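Local coordinates for superoxide dismutase (PDB 4BR6), which probably protects cells from oxygen radicals as a manganese enzyme that converts superoxide into hydrogen peroxide and dioxygen, at residues S19-I22 / M23-H26; L72-T75 / L76-N80. All coordinates share one frame; numbering follows the deposited sequence.

Contact 1: residues S19-I22 / M23-H26; sequences SARI and MELH. With MN3 (manganese (III) ion), chain I.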
ATOM      1  N   SER B  19     -15.243  -4.138 -27.416  1.00 18.25           N
ATOM      2  CA  SER B  19     -16.653  -4.335 -27.717  1.00 19.42           C
ATOM      3  C   SER B  19     -17.519  -3.153 -27.257  1.00 18.25           C
ATOM      4  O   SER B  19     -17.157  -2.411 -26.342  1.00 16.61           O
ATOM      5  CB  SER B  19     -17.152  -5.627 -27.070  1.00 18.18           C
ATOM      6  OG  SER B  19     -17.235  -5.477 -25.671  1.00 17.46           O
ATOM      7  N   ALA B  20     -18.664  -2.989 -27.907  1.00 17.14           N
ATOM      8  CA  ALA B  20     -19.588  -1.910 -27.598  1.00 14.63           C
ATOM      9  C   ALA B  20     -20.161  -2.071 -26.199  1.00 15.66           C
ATOM     10  O   ALA B  20     -20.446  -1.080 -25.516  1.00 15.85           O
ATOM     11  CB  ALA B  20     -20.709  -1.890 -28.612  1.00 19.32           C
ATOM     12  N   ARG B  21     -20.350  -3.312 -25.766  1.00 16.83           N
ATOM     13  CA  ARG B  21     -20.885  -3.532 -24.430  1.00 18.52           C
ATOM     14  C   ARG B  21     -19.883  -3.061 -23.372  1.00 16.22           C
ATOM     15  O   ARG B  21     -20.267  -2.410 -22.401  1.00 17.13           O
ATOM     16  CB  ARG B  21     -21.291  -4.995 -24.203  1.00 20.32           C
ATOM     17  CG  ARG B  21     -21.924  -5.256 -22.831  1.00 21.33           C
ATOM     18  CD  ARG B  21     -23.093  -4.313 -22.535  1.00 22.12           C
ATOM     19  NE  ARG B  21     -23.946  -4.769 -21.428  1.00 21.06           N
ATOM     20  CZ  ARG B  21     -24.973  -4.075 -20.935  1.00 20.65           C
ATOM     21  NH1 ARG B  21     -25.280  -2.884 -21.422  1.00 28.16           N
ATOM     22  NH2 ARG B  21     -25.696  -4.566 -19.940  1.00 22.03           N
ATOM     23  N   ILE B  22     -18.603  -3.380 -23.563  1.00 13.85           N
ATOM     24  CA  ILE B  22     -17.572  -2.946 -22.637  1.00 16.70           C
ATOM     25  C   ILE B  22     -17.557  -1.428 -22.564  1.00 15.38           C
ATOM     26  O   ILE B  22     -17.665  -0.857 -21.482  1.00 18.01           O
ATOM     27  CB  ILE B  22     -16.183  -3.471 -23.037  1.00 17.32           C
ATOM     28  CG1 ILE B  22     -16.103  -4.978 -22.772  1.00 19.06           C
ATOM     29  CG2 ILE B  22     -15.074  -2.730 -22.269  1.00 19.73           C
ATOM     30  CD1 ILE B  22     -14.840  -5.651 -23.265  1.00 15.61           C
ATOM     31  N   MET B  23     -17.444  -0.782 -23.720  1.00 15.29           N
ATOM     32  CA  MET B  23     -17.393   0.670 -23.789  1.00 17.24           C
ATOM     33  C   MET B  23     -18.621   1.278 -23.108  1.00 17.38           C
ATOM     34  O   MET B  23     -18.501   2.196 -22.302  1.00 14.47           O
ATOM     35  CB  MET B  23     -17.315   1.146 -25.239  1.00 13.88           C
ATOM     36  CG  MET B  23     -15.988   0.868 -25.948  1.00 14.93           C
ATOM     37  SD  MET B  23     -14.523   1.625 -25.192  1.00 17.82           S
ATOM     38  CE  MET B  23     -14.986   3.356 -25.134  1.00 12.15           C
ATOM     39  N   GLU B  24     -19.797   0.747 -23.427  1.00 18.58           N
ATOM     40  CA  GLU B  24     -21.050   1.234 -22.850  1.00 17.58           C
ATOM     41  C   GLU B  24     -21.042   1.197 -21.323  1.00 18.49           C
ATOM     42  O   GLU B  24     -21.323   2.204 -20.661  1.00 16.40           O
ATOM     43  CB  GLU B  24     -22.245   0.426 -23.376  1.00 17.00           C
ATOM     44  CG  GLU B  24     -23.560   0.728 -22.638  1.00 25.28           C
ATOM     45  CD  GLU B  24     -24.779   0.168 -23.339  1.00 26.24           C
ATOM     46  OE1 GLU B  24     -24.910  -1.073 -23.390  1.00 24.30           O
ATOM     47  OE2 GLU B  24     -25.602   0.970 -23.834  1.00 33.49           O
ATOM     48  N   LEU B  25     -20.723   0.029 -20.774  1.00 16.21           N
ATOM     49  CA  LEU B  25     -20.643  -0.163 -19.328  1.00 15.98           C
ATOM     50  C   LEU B  25     -19.555   0.702 -18.705  1.00 16.36           C
ATOM     51  O   LEU B  25     -19.770   1.387 -17.710  1.00 14.72           O
ATOM     52  CB  LEU B  25     -20.313  -1.622 -19.010  1.00 15.55           C
ATOM     53  CG  LEU B  25     -21.390  -2.679 -19.237  1.00 19.32           C
ATOM     54  CD1 LEU B  25     -20.830  -4.060 -18.928  1.00 19.36           C
ATOM     55  CD2 LEU B  25     -22.600  -2.401 -18.382  1.00 14.84           C
ATOM     56  N   HIS B  26     -18.368   0.620 -19.286  1.00 16.38           N
ATOM     57  CA  HIS B  26     -17.200   1.327 -18.785  1.00 16.74           C
ATOM     58  C   HIS B  26     -17.470   2.824 -18.602  1.00 18.74           C
ATOM     59  O   HIS B  26     -16.989   3.436 -17.648  1.00 19.57           O
ATOM     60  CB  HIS B  26     -16.064   1.141 -19.778  1.00 17.53           C
ATOM     61  CG  HIS B  26     -14.702   1.200 -19.176  1.00 14.47           C
ATOM     62  ND1 HIS B  26     -13.570   0.909 -19.904  1.00 16.25           N
ATOM     63  CD2 HIS B  26     -14.278   1.499 -17.925  1.00 15.44           C
ATOM     64  CE1 HIS B  26     -12.508   1.041 -19.131  1.00 13.29           C
ATOM     65  NE2 HIS B  26     -12.912   1.395 -17.927  1.00 12.77           N
TER
HETATM   66 MN   MN3 I 301     -11.733   1.508 -15.842  1.00 15.88          MN
HETATM   67  O   HOH W   1     -11.053   1.304 -13.424  1.00 33.99           O
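The first two turns of the long helix 20-50, in the alpha-hairpin domain of the iron/manganese superoxide dismutases, run from a serine N-cap at Ser19 to the metal ligand His26. Ser19 O accepts the N-H of Met23 across the first turn, while Ser19 OG accepts the N-H of Ile22 at 3.3 Å, a capping bond for a first-turn amide; a short hydroxyl side chain suits this cap because it can fold back onto the helix end. Arg21 and Glu24 form a salt bridge on the outer side, NH1 to OE1 at 2.7 Å. The oxygen lies in the guanidinium plane, but the nitrogen meets the carboxylate from above its plane, the two flat groups being turned 74° apart. Leu25 CD2 covers one guanidinium face, 3.9 Å from Arg21 CZ, so the charged group rests on a hydrocarbon. With CG anti to the backbone N (chi1 -177°) and a bend at chi2, the Arg21 chain runs on along the helix to reach both. Its NE pairs with Glu171 of the second subunit, and Leu25 packs on Tyr167 of that subunit. On the inner side, His26 N donates to Ile22 O at 2.7 Å, nearly in line with the carbonyl bond. The His26 ring swings away from the helix (chi1 -152°) to bind manganese through NE2 at 2.4 Å; His74, Asp160 and His164 are the other protein ligands. Arg21, its charge probably balanced by both carboxylates, links the helix start to the second subunit, while the short His26 N-H bond probably steadies the backbone behind the imidazole.

Contact 2: residues L72-T75 / L76-N80; sequences LNHT and LFWEN. With MN3 (manganese (III) ion), chain I.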
ATOM      1  N   LEU B  72     -10.539  11.415 -13.349  1.00 15.74           N
ATOM      2  CA  LEU B  72      -9.413  11.908 -14.162  1.00 18.09           C
ATOM      3  C   LEU B  72      -8.898  10.870 -15.151  1.00 15.92           C
ATOM      4  O   LEU B  72      -8.615  11.180 -16.312  1.00 17.09           O
ATOM      5  CB  LEU B  72      -8.230  12.345 -13.279  1.00 15.30           C
ATOM      6  CG  LEU B  72      -6.885  12.613 -13.992  1.00 22.01           C
ATOM      7  CD1 LEU B  72      -6.967  13.727 -15.042  1.00 18.85           C
ATOM      8  CD2 LEU B  72      -5.781  12.926 -12.990  1.00 19.92           C
ATOM      9  N   ASN B  73      -8.726   9.652 -14.662  1.00 12.35           N
ATOM     10  CA  ASN B  73      -8.090   8.600 -15.433  1.00 13.44           C
ATOM     11  C   ASN B  73      -8.935   8.180 -16.588  1.00 12.91           C
ATOM     12  O   ASN B  73      -8.433   8.015 -17.694  1.00 13.90           O
ATOM     13  CB  ASN B  73      -7.814   7.375 -14.570  1.00 13.38           C
ATOM     14  CG  ASN B  73      -6.752   7.618 -13.543  1.00 13.35           C
ATOM     15  OD1 ASN B  73      -5.942   8.535 -13.662  1.00 14.49           O
ATOM     16  ND2 ASN B  73      -6.734   6.780 -12.531  1.00 13.38           N
ATOM     17  N   HIS B  74     -10.220   7.989 -16.339  1.00 15.41           N
ATOM     18  CA  HIS B  74     -11.123   7.623 -17.418  1.00 16.69           C
ATOM     19  C   HIS B  74     -11.334   8.771 -18.386  1.00 14.70           C
ATOM     20  O   HIS B  74     -11.466   8.542 -19.589  1.00 15.71           O
ATOM     21  CB  HIS B  74     -12.448   7.141 -16.867  1.00 13.98           C
ATOM     22  CG  HIS B  74     -12.330   5.866 -16.102  1.00 12.81           C
ATOM     23  ND1 HIS B  74     -11.918   5.831 -14.792  1.00 17.17           N
ATOM     24  CD2 HIS B  74     -12.515   4.585 -16.479  1.00 13.37           C
ATOM     25  CE1 HIS B  74     -11.891   4.577 -14.378  1.00 14.10           C
ATOM     26  NE2 HIS B  74     -12.254   3.801 -15.381  1.00 18.46           N
ATOM     27  N   THR B  75     -11.373   9.994 -17.871  1.00 16.51           N
ATOM     28  CA  THR B  75     -11.496  11.157 -18.743  1.00 15.00           C
ATOM     29  C   THR B  75     -10.388  11.157 -19.774  1.00 14.84           C
ATOM     30  O   THR B  75     -10.652  11.250 -20.973  1.00 16.85           O
ATOM     31  CB  THR B  75     -11.471  12.475 -17.969  1.00 17.21           C
ATOM     32  OG1 THR B  75     -12.706  12.606 -17.256  1.00 15.11           O
ATOM     33  CG2 THR B  75     -11.321  13.658 -18.929  1.00 18.75           C
ATOM     34  N   LEU B  76      -9.145  11.065 -19.313  1.00 12.97           N
ATOM     35  CA  LEU B  76      -8.011  10.997 -20.227  1.00 18.56           C
ATOM     36  C   LEU B  76      -8.047   9.754 -21.121  1.00 15.75           C
ATOM     37  O   LEU B  76      -7.679   9.828 -22.285  1.00 17.58           O
ATOM     38  CB  LEU B  76      -6.695  11.011 -19.460  1.00 18.25           C
ATOM     39  CG  LEU B  76      -6.375  12.273 -18.668  1.00 16.77           C
ATOM     40  CD1 LEU B  76      -5.054  12.061 -17.946  1.00 20.15           C
ATOM     41  CD2 LEU B  76      -6.307  13.491 -19.547  1.00 14.63           C
ATOM     42  N   PHE B  77      -8.468   8.617 -20.569  1.00 12.87           N
ATOM     43  CA  PHE B  77      -8.556   7.366 -21.328  1.00 13.99           C
ATOM     44  C   PHE B  77      -9.414   7.539 -22.594  1.00 16.81           C
ATOM     45  O   PHE B  77      -8.966   7.241 -23.693  1.00 17.65           O
ATOM     46  CB  PHE B  77      -9.131   6.243 -20.452  1.00 14.19           C
ATOM     47  CG  PHE B  77      -9.006   4.859 -21.048  1.00 15.06           C
ATOM     48  CD1 PHE B  77      -7.844   4.443 -21.685  1.00 13.86           C
ATOM     49  CD2 PHE B  77     -10.050   3.950 -20.936  1.00 19.38           C
ATOM     50  CE1 PHE B  77      -7.745   3.173 -22.211  1.00 14.97           C
ATOM     51  CE2 PHE B  77      -9.941   2.673 -21.467  1.00 13.37           C
ATOM     52  CZ  PHE B  77      -8.796   2.290 -22.095  1.00 12.63           C
ATOM     53  N   TRP B  78     -10.640   8.032 -22.441  1.00 15.78           N
ATOM     54  CA  TRP B  78     -11.520   8.203 -23.585  1.00 15.97           C
ATOM     55  C   TRP B  78     -10.894   9.107 -24.633  1.00 18.24           C
ATOM     56  O   TRP B  78     -11.030   8.867 -25.836  1.00 16.81           O
ATOM     57  CB  TRP B  78     -12.858   8.811 -23.174  1.00 18.19           C
ATOM     58  CG  TRP B  78     -13.551   8.163 -22.036  1.00 12.53           C
ATOM     59  CD1 TRP B  78     -14.194   8.801 -21.040  1.00 11.87           C
ATOM     60  CD2 TRP B  78     -13.691   6.758 -21.774  1.00 12.55           C
ATOM     61  NE1 TRP B  78     -14.715   7.900 -20.167  1.00 15.33           N
ATOM     62  CE2 TRP B  78     -14.419   6.636 -20.586  1.00 14.66           C
ATOM     63  CE3 TRP B  78     -13.261   5.601 -22.414  1.00 17.21           C
ATOM     64  CZ2 TRP B  78     -14.739   5.406 -20.026  1.00 12.82           C
ATOM     65  CZ3 TRP B  78     -13.581   4.379 -21.860  1.00 13.72           C
ATOM     66  CH2 TRP B  78     -14.311   4.292 -20.680  1.00 12.91           C
ATOM     67  N   GLU B  79     -10.223  10.153 -24.159  1.00 18.14           N
ATOM     68  CA  GLU B  79      -9.589  11.124 -25.034  1.00 19.90           C
ATOM     69  C   GLU B  79      -8.469  10.525 -25.866  1.00 19.53           C
ATOM     70  O   GLU B  79      -8.240  10.989 -26.986  1.00 20.42           O
ATOM     71  CB  GLU B  79      -9.010  12.271 -24.220  1.00 19.80           C
ATOM     72  CG  GLU B  79     -10.023  13.158 -23.565  1.00 20.77           C
ATOM     73  CD  GLU B  79      -9.346  14.296 -22.826  1.00 21.30           C
ATOM     74  OE1 GLU B  79      -8.094  14.292 -22.762  1.00 27.23           O
ATOM     75  OE2 GLU B  79     -10.047  15.188 -22.309  1.00 23.71           O
ATOM     76  N   ASN B  80      -7.757   9.525 -25.331  1.00 17.43           N
ATOM     77  CA  ASN B  80      -6.684   8.888 -26.119  1.00 18.71           C
ATOM     78  C   ASN B  80      -7.118   7.579 -26.778  1.00 17.45           C
ATOM     79  O   ASN B  80      -6.309   6.704 -27.054  1.00 17.25           O
ATOM     80  CB  ASN B  80      -5.303   8.804 -25.391  1.00 19.21           C
ATOM     81  CG  ASN B  80      -5.246   7.792 -24.231  1.00 18.89           C
ATOM     82  OD1 ASN B  80      -4.903   8.156 -23.103  1.00 13.25           O
ATOM     83  ND2 ASN B  80      -5.505   6.516 -24.519  1.00 20.82           N
TER
HETATM   84 MN   MN3 I 301     -11.733   1.508 -15.842  1.00 15.88          MN
HETATM   85  O   HOH W   1     -11.053   1.304 -13.424  1.00 33.99           O
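One face of the Trp78 indole is covered by the carbonyl oxygen of His74, 3.1 Å above the ring plane and displaced toward the rim, with CD1 the nearest ring atom to His74 O. At the edge of the His74 imidazole, near its plane, lies Trp78 CZ2. The same His74 O accepts the N-H of Trp78 at 3.0 Å, so one carbonyl meets both backbone and ring; the indole NE1 turns to His31. An alanine in place of Trp78 would probably open a gap beside the His74 imidazole and leave His31 without its indole partner. With CG anti to the carbonyl carbon (chi1 -66°), the His74 ring lies beside its backbone N, where ND1 can reach Gly70 O one turn back and NE2 binds manganese at 2.4 Å. On another side of the helix, Leu72 CD1 meets Leu76 CD1 at 3.9 Å, two branched apolar chains one turn apart. Thr75 and Glu79 lie side by side, CG2 to OE2 at 3.9 Å; Glu79 OE1 bridges to Arg193. With ND1 donating to a carbonyl, NE2 is left to give its lone pair to the metal, and that second-shell bond together with the neighbouring indole probably limits rotation of the imidazole.

In the fold
Contacts 1 and 2 lie on different helices of the alpha-hairpin domain, 20-50 and 61-79, with centres about 15 Å apart, and each supplies one histidine to the same manganese. Both are partly buried, but only contact 1 has an exposed residue, Arg21. Contact 1 lies farther from the chain's centre, at a helix start, and its outer side meets the second subunit through a salt bridge and apolar packing; contact 2, near its helix end, sets Leu76, Phe77 and the amides Asn73 and Asn80 against strands 125-132 and 153-160. Their inner sides touch: His26 CG comes 3.5 Å from Trp78 CH2, the rings edge-to-face, and Met23 CE lies 3.7 Å from Trp78 CZ3. The indole thus joins the two helices beside the metal.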